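PDB 1VR0: probable 2-phosphosulfolactate phosphatase from Clostridium acetobutylicum, which probably catalyses the magnesium-dependent hydrolysis of (2R)-O-phospho-3-sulfolactate to (2R)-3-sulfolactate and phosphate. Local coordinates for residues A49-V63 against V105-R119. Sequence-based numbering, arbitrary orientation.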
loop_
_atom_site.group_PDB
_atom_site.type_symbol
_atom_site.label_atom_id
_atom_site.label_comp_id
_atom_site.label_asym_id
_atom_site.label_seq_id
_atom_site.Cartn_x
_atom_site.Cartn_y
_atom_site.Cartn_z
ATOM N N ALA A 49 1.761 -25.180 -13.729
ATOM C CA ALA A 49 1.073 -25.837 -14.793
ATOM C C ALA A 49 1.812 -25.695 -16.115
ATOM O O ALA A 49 2.029 -26.695 -16.821
ATOM C CB ALA A 49 -0.313 -25.270 -14.903
ATOM N N LEU A 50 2.204 -24.459 -16.433
ATOM C CA LEU A 50 2.920 -24.165 -17.664
ATOM C C LEU A 50 4.300 -24.812 -17.730
ATOM O O LEU A 50 4.683 -25.336 -18.769
ATOM C CB LEU A 50 3.000 -22.650 -17.875
ATOM C CG LEU A 50 1.670 -22.176 -18.454
ATOM C CD1 LEU A 50 1.373 -20.793 -18.106
ATOM C CD2 LEU A 50 1.669 -22.359 -19.967
ATOM N N ASN A 51 4.988 -24.819 -16.603
ATOM C CA ASN A 51 6.227 -25.546 -16.446
ATOM C C ASN A 51 6.071 -27.052 -16.659
ATOM O O ASN A 51 7.010 -27.699 -17.061
ATOM C CB ASN A 51 6.785 -25.311 -15.040
ATOM C CG ASN A 51 8.193 -25.824 -14.886
ATOM O OD1 ASN A 51 9.095 -25.414 -15.607
ATOM N ND2 ASN A 51 8.385 -26.738 -13.952
ATOM N N ASN A 52 4.902 -27.602 -16.348
ATOM C CA ASN A 52 4.634 -29.026 -16.565
ATOM C C ASN A 52 4.015 -29.353 -17.930
ATOM O O ASN A 52 3.447 -30.423 -18.103
ATOM C CB ASN A 52 3.713 -29.554 -15.470
ATOM C CG ASN A 52 4.368 -29.584 -14.116
ATOM O OD1 ASN A 52 5.587 -29.497 -14.003
ATOM N ND2 ASN A 52 3.556 -29.726 -13.071
ATOM N N GLY A 53 4.101 -28.427 -18.884
ATOM C CA GLY A 53 3.805 -28.725 -20.272
ATOM C C GLY A 53 2.404 -28.362 -20.690
ATOM O O GLY A 53 1.943 -28.718 -21.779
ATOM N N CYS A 54 1.693 -27.667 -19.831
ATOM C CA CYS A 54 0.393 -27.121 -20.183
ATOM C C CYS A 54 0.521 -26.217 -21.394
ATOM O O CYS A 54 1.487 -25.465 -21.501
ATOM C CB CYS A 54 -0.100 -26.322 -19.002
ATOM S SG CYS A 54 -1.637 -25.494 -19.213
ATOM N N LYS A 55 -0.428 -26.288 -22.316
ATOM C CA LYS A 55 -0.323 -25.512 -23.550
ATOM C C LYS A 55 -0.597 -24.045 -23.335
ATOM O O LYS A 55 0.118 -23.187 -23.849
ATOM C CB LYS A 55 -1.302 -25.987 -24.595
ATOM C CG LYS A 55 -1.294 -25.095 -25.834
ATOM C CD LYS A 55 -1.752 -25.863 -27.076
ATOM C CE LYS A 55 -1.635 -24.997 -28.310
ATOM N NZ LYS A 55 -1.529 -25.859 -29.484
ATOM N N ARG A 56 -1.681 -23.759 -22.631
ATOM C CA ARG A 56 -2.015 -22.388 -22.309
ATOM C C ARG A 56 -2.916 -22.326 -21.104
ATOM O O ARG A 56 -3.611 -23.283 -20.803
ATOM C CB ARG A 56 -2.710 -21.721 -23.500
ATOM C CG ARG A 56 -4.115 -22.263 -23.799
ATOM C CD ARG A 56 -4.845 -21.377 -24.799
ATOM N NE ARG A 56 -4.329 -21.478 -26.156
ATOM C CZ ARG A 56 -4.674 -22.439 -27.007
ATOM N NH1 ARG A 56 -5.523 -23.395 -26.657
ATOM N NH2 ARG A 56 -4.155 -22.454 -28.221
ATOM N N VAL A 57 -2.903 -21.183 -20.428
ATOM C CA VAL A 57 -3.872 -20.887 -19.391
ATOM C C VAL A 57 -4.720 -19.717 -19.862
ATOM O O VAL A 57 -4.181 -18.716 -20.288
ATOM C CB VAL A 57 -3.212 -20.485 -18.056
ATOM C CG1 VAL A 57 -4.285 -20.194 -17.039
ATOM C CG2 VAL A 57 -2.265 -21.581 -17.537
ATOM N N VAL A 58 -6.046 -19.847 -19.762
ATOM C CA VAL A 58 -6.975 -18.773 -20.085
ATOM C C VAL A 58 -7.680 -18.328 -18.788
ATOM O O VAL A 58 -8.584 -19.012 -18.317
ATOM C CB VAL A 58 -8.044 -19.247 -21.061
ATOM C CG1 VAL A 58 -9.008 -18.093 -21.390
ATOM C CG2 VAL A 58 -7.432 -19.845 -22.299
ATOM N N PRO A 59 -7.257 -17.186 -18.200
ATOM C CA PRO A 59 -7.890 -16.635 -17.023
ATOM C C PRO A 59 -9.188 -15.886 -17.338
ATOM O O PRO A 59 -9.251 -15.103 -18.264
ATOM C CB PRO A 59 -6.832 -15.665 -16.499
ATOM C CG PRO A 59 -6.124 -15.226 -17.651
ATOM C CD PRO A 59 -6.124 -16.353 -18.627
ATOM N N VAL A 60 -10.228 -16.162 -16.567
ATOM C CA VAL A 60 -11.510 -15.484 -16.709
ATOM C C VAL A 60 -12.042 -15.027 -15.333
ATOM O O VAL A 60 -11.564 -15.454 -14.266
ATOM C CB VAL A 60 -12.534 -16.367 -17.416
ATOM C CG1 VAL A 60 -11.999 -16.802 -18.779
ATOM C CG2 VAL A 60 -12.930 -17.576 -16.570
ATOM N N LEU A 61 -13.031 -14.148 -15.360
ATOM C CA LEU A 61 -13.530 -13.530 -14.139
ATOM C C LEU A 61 -14.731 -14.278 -13.549
ATOM O O LEU A 61 -14.949 -14.236 -12.344
ATOM C CB LEU A 61 -13.830 -12.039 -14.377
ATOM C CG LEU A 61 -12.626 -11.147 -14.757
ATOM C CD1 LEU A 61 -12.999 -9.697 -14.748
ATOM C CD2 LEU A 61 -11.359 -11.356 -13.890
ATOM N N THR A 62 -15.515 -14.964 -14.362
ATOM C CA THR A 62 -16.698 -15.615 -13.814
ATOM C C THR A 62 -16.741 -17.071 -14.186
ATOM O O THR A 62 -16.177 -17.483 -15.202
ATOM C CB THR A 62 -18.028 -14.937 -14.281
ATOM O OG1 THR A 62 -18.288 -15.225 -15.665
ATOM C CG2 THR A 62 -17.933 -13.466 -14.091
ATOM N N VAL A 63 -17.453 -17.839 -13.379
ATOM C CA VAL A 63 -17.723 -19.234 -13.692
ATOM C C VAL A 63 -18.476 -19.374 -15.010
ATOM O O VAL A 63 -18.201 -20.273 -15.799
ATOM C CB VAL A 63 -18.508 -19.909 -12.531
ATOM C CG1 VAL A 63 -18.971 -21.325 -12.906
ATOM C CG2 VAL A 63 -17.624 -19.899 -11.255
ATOM N N VAL A 105 -1.838 -32.145 -17.140
ATOM C CA VAL A 105 -1.904 -30.912 -17.897
ATOM C C VAL A 105 -1.196 -30.876 -19.234
ATOM O O VAL A 105 -1.387 -29.924 -19.974
ATOM C CB VAL A 105 -1.356 -29.695 -17.096
ATOM C CG1 VAL A 105 -2.129 -29.521 -15.855
ATOM C CG2 VAL A 105 0.138 -29.817 -16.805
ATOM N N LYS A 106 -0.365 -31.860 -19.555
ATOM C CA LYS A 106 0.483 -31.687 -20.726
ATOM C C LYS A 106 -0.370 -31.513 -21.989
ATOM O O LYS A 106 -1.201 -32.341 -22.321
ATOM C CB LYS A 106 1.504 -32.808 -20.892
ATOM C CG LYS A 106 2.724 -32.414 -21.755
ATOM C CD LYS A 106 3.303 -33.626 -22.439
ATOM C CE LYS A 106 4.699 -33.378 -23.017
ATOM N NZ LYS A 106 5.274 -34.640 -23.633
ATOM N N GLY A 107 -0.177 -30.396 -22.674
ATOM C CA GLY A 107 -0.858 -30.164 -23.949
ATOM C C GLY A 107 -2.263 -29.634 -23.802
ATOM O O GLY A 107 -2.879 -29.237 -24.789
ATOM N N LYS A 108 -2.753 -29.565 -22.566
ATOM C CA LYS A 108 -4.114 -29.139 -22.322
ATOM C C LYS A 108 -4.238 -27.613 -22.206
ATOM O O LYS A 108 -3.239 -26.890 -22.123
ATOM C CB LYS A 108 -4.680 -29.909 -21.129
ATOM C CG LYS A 108 -4.980 -31.350 -21.592
ATOM C CD LYS A 108 -5.404 -32.265 -20.504
ATOM C CE LYS A 108 -5.941 -33.589 -21.070
ATOM N NZ LYS A 108 -7.316 -33.422 -21.607
ATOM N N THR A 109 -5.479 -27.144 -22.288
ATOM C CA THR A 109 -5.815 -25.730 -22.148
ATOM C C THR A 109 -6.561 -25.525 -20.821
ATOM O O THR A 109 -7.654 -26.023 -20.635
ATOM C CB THR A 109 -6.715 -25.265 -23.319
ATOM O OG1 THR A 109 -5.935 -25.118 -24.503
ATOM C CG2 THR A 109 -7.394 -23.946 -23.013
ATOM N N LEU A 110 -5.961 -24.780 -19.914
ATOM C CA LEU A 110 -6.498 -24.599 -18.574
ATOM C C LEU A 110 -7.324 -23.321 -18.489
ATOM O O LEU A 110 -6.783 -22.217 -18.531
ATOM C CB LEU A 110 -5.336 -24.565 -17.594
ATOM C CG LEU A 110 -5.622 -24.291 -16.142
ATOM C CD1 LEU A 110 -6.671 -25.240 -15.571
ATOM C CD2 LEU A 110 -4.327 -24.442 -15.439
ATOM N N ILE A 111 -8.638 -23.479 -18.399
ATOM C CA ILE A 111 -9.531 -22.368 -18.165
ATOM C C ILE A 111 -9.596 -22.186 -16.641
ATOM O O ILE A 111 -9.970 -23.095 -15.912
ATOM C CB ILE A 111 -10.950 -22.632 -18.676
ATOM C CG1 ILE A 111 -10.978 -23.174 -20.115
ATOM C CG2 ILE A 111 -11.791 -21.389 -18.591
ATOM C CD1 ILE A 111 -10.197 -22.386 -21.146
HETATM N N MSE A 112 -9.215 -21.018 -16.149
HETATM C CA MSE A 112 -9.361 -20.764 -14.726
HETATM C C MSE A 112 -9.898 -19.417 -14.324
HETATM O O MSE A 112 -9.720 -18.411 -15.011
HETATM C CB MSE A 112 -8.062 -21.019 -13.961
HETATM C CG MSE A 112 -6.795 -20.493 -14.555
HETATM SE SE MSE A 112 -5.212 -20.628 -13.281
HETATM C CE MSE A 112 -5.856 -22.206 -12.027
ATOM N N THR A 113 -10.561 -19.439 -13.178
ATOM C CA THR A 113 -11.069 -18.257 -12.549
ATOM C C THR A 113 -10.785 -18.405 -11.064
ATOM O O THR A 113 -11.012 -19.474 -10.484
ATOM C CB THR A 113 -12.567 -18.067 -12.838
ATOM O OG1 THR A 113 -13.009 -16.875 -12.198
ATOM C CG2 THR A 113 -13.421 -19.246 -12.373
ATOM N N THR A 114 -10.242 -17.348 -10.462
ATOM C CA THR A 114 -9.903 -17.353 -9.041
ATOM C C THR A 114 -10.352 -16.082 -8.342
ATOM O O THR A 114 -10.799 -15.113 -8.977
ATOM C CB THR A 114 -8.373 -17.580 -8.771
ATOM O OG1 THR A 114 -7.604 -16.438 -9.156
ATOM C CG2 THR A 114 -7.842 -18.787 -9.490
ATOM N N THR A 115 -10.249 -16.115 -7.017
ATOM C CA THR A 115 -10.729 -15.047 -6.153
ATOM C C THR A 115 -9.947 -13.723 -6.387
ATOM O O THR A 115 -10.567 -12.685 -6.545
ATOM C CB THR A 115 -10.694 -15.512 -4.644
ATOM O OG1 THR A 115 -11.695 -16.528 -4.388
ATOM C CG2 THR A 115 -10.932 -14.330 -3.698
ATOM N N ASN A 116 -8.613 -13.806 -6.496
ATOM C CA ASN A 116 -7.717 -12.637 -6.585
ATOM C C ASN A 116 -6.830 -12.550 -7.856
ATOM O O ASN A 116 -6.919 -11.571 -8.645
ATOM C CB ASN A 116 -6.831 -12.653 -5.352
ATOM C CG ASN A 116 -7.650 -12.674 -4.084
ATOM O OD1 ASN A 116 -8.599 -11.888 -3.946
ATOM N ND2 ASN A 116 -7.334 -13.599 -3.174
ATOM N N GLY A 117 -5.987 -13.569 -8.059
ATOM C CA GLY A 117 -5.042 -13.604 -9.177
ATOM C C GLY A 117 -5.596 -13.265 -10.556
ATOM O O GLY A 117 -5.023 -12.432 -11.266
ATOM N N THR A 118 -6.724 -13.877 -10.931
ATOM C CA THR A 118 -7.293 -13.698 -12.270
ATOM C C THR A 118 -7.806 -12.275 -12.521
ATOM O O THR A 118 -7.698 -11.769 -13.646
ATOM C CB THR A 118 -8.390 -14.806 -12.592
ATOM O OG1 THR A 118 -9.545 -14.732 -11.713
ATOM C CG2 THR A 118 -7.747 -16.196 -12.535
ATOM N N ARG A 119 -8.322 -11.632 -11.464
ATOM C CA ARG A 119 -8.724 -10.204 -11.492
ATOM C C ARG A 119 -7.507 -9.258 -11.744
ATOM O O ARG A 119 -7.571 -8.312 -12.539
ATOM C CB ARG A 119 -9.403 -9.841 -10.157
ATOM C CG ARG A 119 -10.648 -10.742 -9.804
ATOM C CD ARG A 119 -11.330 -10.388 -8.416
ATOM N NE ARG A 119 -11.265 -8.944 -8.117
ATOM C CZ ARG A 119 -10.719 -8.377 -7.035
ATOM N NH1 ARG A 119 -10.195 -9.074 -6.012
ATOM N NH2 ARG A 119 -10.722 -7.062 -6.958
#
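Strands 56-59 and 109-113 run parallel, their axes coming within 4.7 Å, pairing Val57 with Leu110 and Val58 with Ile111. Leu110 N donates a hydrogen bond to Arg56 O at 2.9 Å, and Val58 N returns one to Leu110 O at 2.8 Å; Met112 N to Val58 O and Val60 N to Met112 O continue the alternation. Before the strands, Gly107 N donates a hydrogen bond to Gly53 O at 2.8 Å. Gly53, with positive phi, closes helix 42-51 as the C-prime residue of a Schellman motif, a conformation suited to glycine.

The faces differ, though beta-branched valine suits the extended strand and gives each a compact apolar surface. On one, Val57 and Leu110 lie side by side, and Val57 CG1, anti to the backbone N (chi1 180°), touches CG of Met112 (selenomethionine) at 3.5 Å; helix 42-51 covers Met112. On the other, Val58 packs against Ile111 CD1, while Arg56 bends at chi3 (72°) to set NH1 2.8 Å from Thr109 OG1, a weak bond; its NE pairs with Glu245. At the C-terminal end of strand 109-113, Thr113 OG1 donates to Val60 O at 2.9 Å from above the carbonyl plane; the same hydroxyl oxygen is also hydrogen-bonded to NH2 of Arg83. Thr118 OG1 accepts a straight bond from Thr114 N (168°).

Apolar branches thus bury the strand centre, while the Thr113 hydroxyl ties the strand end to Val60 and Thr118 braces the turn holding Thr115 and Asn116 of the sulfolactate pocket.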